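Local structure of vesicular integral-membrane protein VIP36 (Canis lupus familiaris, 2DUR) at residues N118-M132 against H142-A156. The protein acts as a calcium-dependent intracellular lectin of the early secretory pathway, binding high-mannose glycans and helping to transport and sort the glycoproteins that carry them. Numbering follows the deposited sequence. Where two conformers were deposited one is given.
Sequences NDETTERVFPYISVM and HSKDGRWTELAGCTA. With CA (calcium ion), chain E; MAN (alpha-D-mannopyranose), chain C.
D145 projects from the 144-147 type I' turn into the hollow of the 118-126 loop, where its carboxylate meets two successive backbone amides: N118 N lies 2.9 Å from OD2, on the syn lone pair, and D119 N comes to OD1 from above the carboxylate plane. The same OD2 and N118 OD1 bind the calcium. N118 ND2 and H142 NE2 both donate almost straight bonds to mannose O4 (172° and 174°), so the N118 amide joins metal site and glycan pocket. F126 closes the hollow, its CZ 3.4 Å from D145 OD1. Farther out, D119 holds two cations, K144 NZ at OD1 and R147 NH2 at OD2, each 2.6 Å away; its CG, anti to the backbone N (chi1 -176°), carries the carboxylate toward them, while OD1 also closes an Asx turn with T121 N. R124 fills the gap between turn and strands: NH2 donates to D145 O, NH1 forms a salt bridge with E150 OE1 (3.0 Å), and CD lies on one face of the Y128 ring. The other face lies against C154 O, and Y128 OH reaches E150 OE2 (2.6 Å). G153, lacking a side chain, lies beside this ring. On the opposite face of the sheet, I129 CD1 abuts A156 CB (3.5 Å) and V131 CG2 packs against L151 CB. Strands 128-132 and 152-155 run antiparallel, the latter an edge strand of this sheet of the legume-lectin-like sandwich; strand 109-114 flanks 128-135 on its other side, strands 175-181 and 189-198 of the second sheet pack beneath I129, V131 and A152, and C154 is disulfide-bonded to C191.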
loop_
_atom_site.group_PDB
_atom_site.type_symbol
_atom_site.label_atom_id
_atom_site.label_comp_id
_atom_site.label_asym_id
_atom_site.label_seq_id
_atom_site.Cartn_x
_atom_site.Cartn_y
_atom_site.Cartn_z
ATOM N N ASN A 118 6.135 -15.588 8.659
ATOM C CA ASN A 118 6.123 -15.760 10.115
ATOM C C ASN A 118 5.419 -17.057 10.504
ATOM O O ASN A 118 5.695 -17.642 11.557
ATOM C CB ASN A 118 5.390 -14.595 10.757
ATOM C CG ASN A 118 6.132 -13.303 10.619
ATOM O OD1 ASN A 118 6.010 -12.610 9.606
ATOM N ND2 ASN A 118 6.904 -12.956 11.635
ATOM N N ASP A 119 4.491 -17.468 9.652
ATOM C CA ASP A 119 3.645 -18.630 9.907
ATOM C C ASP A 119 4.380 -19.938 9.641
ATOM O O ASP A 119 4.678 -20.288 8.483
ATOM C CB ASP A 119 2.391 -18.516 9.042
ATOM C CG ASP A 119 1.387 -19.612 9.284
ATOM O OD1 ASP A 119 1.610 -20.494 10.154
ATOM O OD2 ASP A 119 0.364 -19.589 8.562
ATOM N N GLU A 120 4.644 -20.657 10.728
ATOM C CA GLU A 120 5.352 -21.929 10.657
ATOM C C GLU A 120 4.576 -23.011 9.927
ATOM O O GLU A 120 5.161 -23.995 9.462
ATOM C CB GLU A 120 5.739 -22.407 12.053
ATOM C CG GLU A 120 6.906 -21.599 12.583
ATOM C CD GLU A 120 7.012 -21.598 14.088
ATOM O OE1 GLU A 120 7.996 -22.186 14.592
ATOM O OE2 GLU A 120 6.135 -20.995 14.766
ATOM N N THR A 121 3.263 -22.839 9.816
ATOM C CA THR A 121 2.450 -23.804 9.086
ATOM C C THR A 121 1.782 -23.178 7.859
ATOM O O THR A 121 0.706 -23.618 7.418
ATOM C CB THR A 121 1.390 -24.474 10.008
ATOM O OG1 THR A 121 0.509 -23.474 10.535
ATOM C CG2 THR A 121 2.064 -25.244 11.158
ATOM N N THR A 122 2.430 -22.159 7.294
ATOM C CA THR A 122 1.911 -21.497 6.104
ATOM C C THR A 122 1.703 -22.439 4.918
ATOM O O THR A 122 2.483 -23.372 4.715
ATOM C CB THR A 122 2.798 -20.300 5.668
ATOM O OG1 THR A 122 2.133 -19.573 4.624
ATOM C CG2 THR A 122 4.195 -20.759 5.177
ATOM N N GLU A 123 0.636 -22.178 4.161
ATOM C CA GLU A 123 0.378 -22.832 2.881
ATOM C C GLU A 123 0.666 -21.889 1.708
ATOM O O GLU A 123 0.343 -22.202 0.562
ATOM C CB GLU A 123 -1.078 -23.333 2.803
ATOM C CG GLU A 123 -1.444 -24.426 3.821
ATOM C CD GLU A 123 -2.864 -24.970 3.631
ATOM O OE1 GLU A 123 -3.786 -24.171 3.335
ATOM O OE2 GLU A 123 -3.066 -26.199 3.788
ATOM N N ARG A 124 1.271 -20.738 2.000
ATOM C CA ARG A 124 1.569 -19.731 0.990
ATOM C C ARG A 124 3.068 -19.701 0.628
ATOM O O ARG A 124 3.925 -20.058 1.442
ATOM C CB ARG A 124 1.068 -18.350 1.456
ATOM C CG ARG A 124 -0.456 -18.276 1.497
ATOM C CD ARG A 124 -1.043 -16.967 2.055
ATOM N NE ARG A 124 -1.003 -16.922 3.507
ATOM C CZ ARG A 124 -1.271 -15.839 4.229
ATOM N NH1 ARG A 124 -1.624 -14.714 3.620
ATOM N NH2 ARG A 124 -1.187 -15.883 5.554
ATOM N N VAL A 125 3.365 -19.268 -0.595
ATOM C CA VAL A 125 4.734 -19.022 -1.041
ATOM C C VAL A 125 5.038 -17.515 -0.969
ATOM O O VAL A 125 4.244 -16.705 -1.421
ATOM C CB VAL A 125 4.963 -19.544 -2.475
ATOM C CG1 VAL A 125 6.338 -19.153 -2.982
ATOM C CG2 VAL A 125 4.767 -21.072 -2.521
ATOM N N PHE A 126 6.192 -17.158 -0.409
ATOM C CA PHE A 126 6.566 -15.749 -0.203
ATOM C C PHE A 126 7.621 -15.260 -1.219
ATOM O O PHE A 126 8.331 -16.090 -1.812
ATOM C CB PHE A 126 7.022 -15.520 1.258
ATOM C CG PHE A 126 5.881 -15.514 2.233
ATOM C CD1 PHE A 126 5.164 -16.680 2.486
ATOM C CD2 PHE A 126 5.486 -14.329 2.858
ATOM C CE1 PHE A 126 4.066 -16.679 3.365
ATOM C CE2 PHE A 126 4.391 -14.308 3.733
ATOM C CZ PHE A 126 3.681 -15.484 3.992
ATOM N N PRO A 127 7.715 -13.932 -1.436
ATOM C CA PRO A 127 6.852 -12.888 -0.871
ATOM C C PRO A 127 5.389 -12.995 -1.296
ATOM O O PRO A 127 5.075 -13.559 -2.348
ATOM C CB PRO A 127 7.446 -11.595 -1.412
ATOM C CG PRO A 127 8.892 -11.966 -1.719
ATOM C CD PRO A 127 8.777 -13.343 -2.271
ATOM N N TYR A 128 4.501 -12.446 -0.476
ATOM C CA TYR A 128 3.068 -12.636 -0.702
ATOM C C TYR A 128 2.385 -11.274 -0.571
ATOM O O TYR A 128 2.553 -10.571 0.446
ATOM C CB TYR A 128 2.493 -13.675 0.307
ATOM C CG TYR A 128 1.106 -14.148 -0.054
ATOM C CD1 TYR A 128 0.914 -15.195 -0.958
ATOM C CD2 TYR A 128 -0.028 -13.526 0.485
ATOM C CE1 TYR A 128 -0.358 -15.611 -1.295
ATOM C CE2 TYR A 128 -1.311 -13.940 0.138
ATOM C CZ TYR A 128 -1.466 -14.983 -0.750
ATOM O OH TYR A 128 -2.728 -15.405 -1.114
ATOM N N ILE A 129 1.634 -10.912 -1.602
ATOM C CA ILE A 129 0.927 -9.641 -1.634
ATOM C C ILE A 129 -0.532 -9.944 -1.346
ATOM O O ILE A 129 -1.134 -10.785 -1.995
ATOM C CB ILE A 129 1.010 -8.964 -3.045
ATOM C CG1 ILE A 129 2.473 -8.617 -3.367
ATOM C CG2 ILE A 129 0.125 -7.718 -3.119
ATOM C CD1 ILE A 129 2.647 -7.985 -4.755
ATOM N N SER A 130 -1.114 -9.250 -0.380
ATOM C CA SER A 130 -2.519 -9.512 -0.042
ATOM C C SER A 130 -3.252 -8.219 0.267
ATOM O O SER A 130 -2.636 -7.178 0.440
ATOM C CB SER A 130 -2.621 -10.515 1.115
ATOM O OG SER A 130 -2.077 -9.980 2.314
ATOM N N VAL A 131 -4.582 -8.274 0.276
ATOM C CA VAL A 131 -5.362 -7.104 0.651
ATOM C C VAL A 131 -6.200 -7.426 1.906
ATOM O O VAL A 131 -6.583 -8.571 2.121
ATOM C CB VAL A 131 -6.276 -6.615 -0.488
ATOM C CG1 VAL A 131 -5.427 -5.959 -1.588
ATOM C CG2 VAL A 131 -7.142 -7.779 -1.050
ATOM N N MET A 132 -6.498 -6.389 2.668
ATOM C CA MET A 132 -7.304 -6.490 3.882
ATOM C C MET A 132 -8.187 -5.254 3.952
ATOM O O MET A 132 -7.724 -4.152 3.680
ATOM C CB MET A 132 -6.381 -6.595 5.111
ATOM C CG MET A 132 -7.145 -6.594 6.445
ATOM S SD MET A 132 -5.912 -6.894 7.735
ATOM C CE MET A 132 -6.966 -6.713 9.179
ATOM N N HIS A 142 0.209 -10.708 12.827
ATOM C CA HIS A 142 1.521 -10.640 12.155
ATOM C C HIS A 142 2.221 -11.989 12.189
ATOM O O HIS A 142 2.823 -12.434 11.213
ATOM C CB HIS A 142 2.373 -9.553 12.808
ATOM C CG HIS A 142 3.768 -9.502 12.270
ATOM N ND1 HIS A 142 4.096 -8.817 11.120
ATOM C CD2 HIS A 142 4.907 -10.100 12.688
ATOM C CE1 HIS A 142 5.384 -8.973 10.869
ATOM N NE2 HIS A 142 5.896 -9.753 11.800
ATOM N N SER A 143 2.094 -12.677 13.319
ATOM C CA SER A 143 2.731 -13.987 13.475
ATOM C C SER A 143 2.219 -15.066 12.507
ATOM O O SER A 143 2.890 -16.089 12.313
ATOM C CB SER A 143 2.552 -14.465 14.918
ATOM O OG SER A 143 1.236 -14.958 15.131
ATOM N N LYS A 144 1.025 -14.874 11.930
ATOM C CA LYS A 144 0.464 -15.813 10.961
ATOM C C LYS A 144 0.321 -15.173 9.579
ATOM O O LYS A 144 -0.464 -15.626 8.744
ATOM C CB LYS A 144 -0.867 -16.433 11.470
ATOM C CG LYS A 144 -0.719 -17.147 12.834
ATOM C CD LYS A 144 0.049 -18.476 12.728
ATOM C CE LYS A 144 -0.841 -19.579 12.174
ATOM N NZ LYS A 144 -0.138 -20.929 12.097
ATOM N N ASP A 145 1.110 -14.113 9.345
ATOM C CA ASP A 145 1.090 -13.387 8.067
ATOM C C ASP A 145 -0.339 -12.977 7.670
ATOM O O ASP A 145 -0.721 -13.025 6.486
ATOM C CB ASP A 145 1.725 -14.238 6.951
ATOM C CG ASP A 145 3.096 -14.770 7.344
ATOM O OD1 ASP A 145 3.271 -15.999 7.376
ATOM O OD2 ASP A 145 3.959 -13.965 7.702
ATOM N N GLY A 146 -1.130 -12.603 8.672
ATOM C CA GLY A 146 -2.502 -12.161 8.440
ATOM C C GLY A 146 -3.444 -13.189 7.865
ATOM O O GLY A 146 -4.399 -12.838 7.193
ATOM N N ARG A 147 -3.178 -14.466 8.154
ATOM C CA ARG A 147 -3.947 -15.556 7.596
ATOM C C ARG A 147 -5.464 -15.348 7.716
ATOM O O ARG A 147 -6.212 -15.544 6.745
ATOM C CB ARG A 147 -3.586 -16.867 8.280
ATOM C CG ARG A 147 -4.217 -18.045 7.539
ATOM C CD ARG A 147 -4.247 -19.282 8.335
ATOM N NE ARG A 147 -2.938 -19.904 8.297
ATOM C CZ ARG A 147 -2.648 -21.059 8.867
ATOM N NH1 ARG A 147 -3.581 -21.716 9.534
ATOM N NH2 ARG A 147 -1.413 -21.533 8.793
ATOM N N TRP A 148 -5.889 -14.939 8.902
ATOM C CA TRP A 148 -7.314 -14.979 9.246
ATOM C C TRP A 148 -8.096 -13.820 8.646
ATOM O O TRP A 148 -9.310 -13.852 8.631
ATOM C CB TRP A 148 -7.494 -14.931 10.774
ATOM C CG TRP A 148 -6.419 -15.589 11.560
ATOM C CD1 TRP A 148 -5.487 -14.966 12.347
ATOM C CD2 TRP A 148 -6.141 -16.993 11.641
ATOM N NE1 TRP A 148 -4.661 -15.898 12.919
ATOM C CE2 TRP A 148 -5.030 -17.145 12.494
ATOM C CE3 TRP A 148 -6.734 -18.144 11.080
ATOM C CZ2 TRP A 148 -4.471 -18.412 12.801
ATOM C CZ3 TRP A 148 -6.182 -19.411 11.392
ATOM C CH2 TRP A 148 -5.074 -19.521 12.251
ATOM N N THR A 149 -7.383 -12.814 8.148
ATOM C CA THR A 149 -8.018 -11.592 7.636
ATOM C C THR A 149 -7.684 -11.309 6.161
ATOM O O THR A 149 -7.987 -10.234 5.662
ATOM C CB THR A 149 -7.671 -10.375 8.508
ATOM O OG1 THR A 149 -6.250 -10.254 8.662
ATOM C CG2 THR A 149 -8.321 -10.509 9.897
ATOM N N GLU A 150 -7.047 -12.266 5.495
ATOM C CA GLU A 150 -6.747 -12.112 4.057
ATOM C C GLU A 150 -8.025 -12.141 3.225
ATOM O O GLU A 150 -8.788 -13.101 3.297
ATOM C CB GLU A 150 -5.819 -13.237 3.587
ATOM C CG GLU A 150 -5.566 -13.167 2.058
ATOM C CD GLU A 150 -4.763 -14.335 1.493
ATOM O OE1 GLU A 150 -4.249 -15.163 2.263
ATOM O OE2 GLU A 150 -4.661 -14.423 0.259
ATOM N N LEU A 151 -8.264 -11.087 2.445
ATOM C CA LEU A 151 -9.379 -11.069 1.497
ATOM C C LEU A 151 -9.006 -11.802 0.211
ATOM O O LEU A 151 -9.809 -12.571 -0.358
ATOM C CB LEU A 151 -9.741 -9.627 1.153
ATOM C CG LEU A 151 -11.029 -8.938 1.509
ATOM C CD1 LEU A 151 -11.029 -7.609 0.798
ATOM C CD2 LEU A 151 -12.258 -9.778 1.088
ATOM N N ALA A 152 -7.791 -11.534 -0.266
ATOM C CA ALA A 152 -7.262 -12.135 -1.496
ATOM C C ALA A 152 -5.767 -11.848 -1.530
ATOM O O ALA A 152 -5.296 -10.974 -0.817
ATOM C CB ALA A 152 -7.931 -11.558 -2.740
ATOM N N GLY A 153 -5.028 -12.586 -2.339
ATOM C CA GLY A 153 -3.588 -12.344 -2.430
ATOM C C GLY A 153 -2.941 -13.186 -3.511
ATOM O O GLY A 153 -3.614 -13.961 -4.215
ATOM N N CYS A 154 -1.643 -12.989 -3.672
ATOM C CA CYS A 154 -0.879 -13.745 -4.662
ATOM C C CYS A 154 0.580 -13.769 -4.244
ATOM O O CYS A 154 1.051 -12.860 -3.580
ATOM C CB CYS A 154 -1.028 -13.127 -6.067
ATOM S SG CYS A 154 0.050 -11.688 -6.409
ATOM N N THR A 155 1.287 -14.824 -4.624
ATOM C CA THR A 155 2.741 -14.812 -4.475
ATOM C C THR A 155 3.346 -13.890 -5.548
ATOM O O THR A 155 2.828 -13.784 -6.671
ATOM C CB THR A 155 3.347 -16.242 -4.479
ATOM O OG1 THR A 155 4.753 -16.174 -4.175
ATOM C CG2 THR A 155 3.122 -16.945 -5.811
ATOM N N ALA A 156 4.408 -13.173 -5.177
ATOM C CA ALA A 156 5.042 -12.198 -6.088
ATOM C C ALA A 156 6.534 -12.054 -5.810
ATOM O O ALA A 156 6.939 -11.830 -4.672
ATOM C CB ALA A 156 4.349 -10.824 -6.003
HETATM CA CA CA E . 5.185 -11.952 7.478
HETATM C C1 MAN C . 10.923 -10.464 15.253
HETATM C C2 MAN C . 9.478 -9.995 15.404
HETATM C C3 MAN C . 8.631 -10.453 14.208
HETATM C C4 MAN C . 9.301 -10.106 12.869
HETATM C C5 MAN C . 10.662 -10.780 12.866
HETATM C C6 MAN C . 11.397 -10.572 11.540
HETATM O O1 MAN C . 11.034 -11.839 15.608
HETATM O O2 MAN C . 9.468 -8.589 15.457
HETATM O O3 MAN C . 7.332 -9.887 14.294
HETATM O O4 MAN C . 8.547 -10.542 11.760
HETATM O O5 MAN C . 11.395 -10.194 13.932
HETATM O O6 MAN C . 11.760 -9.215 11.395
HETATM O O HOH W 1 1.128 -17.689 6.299
HETATM O O HOH W 2 -2.336 -11.954 4.388
HETATM O O HOH W 3 3.495 -10.815 8.826
HETATM O O HOH W 4 6.759 -10.106 7.729
#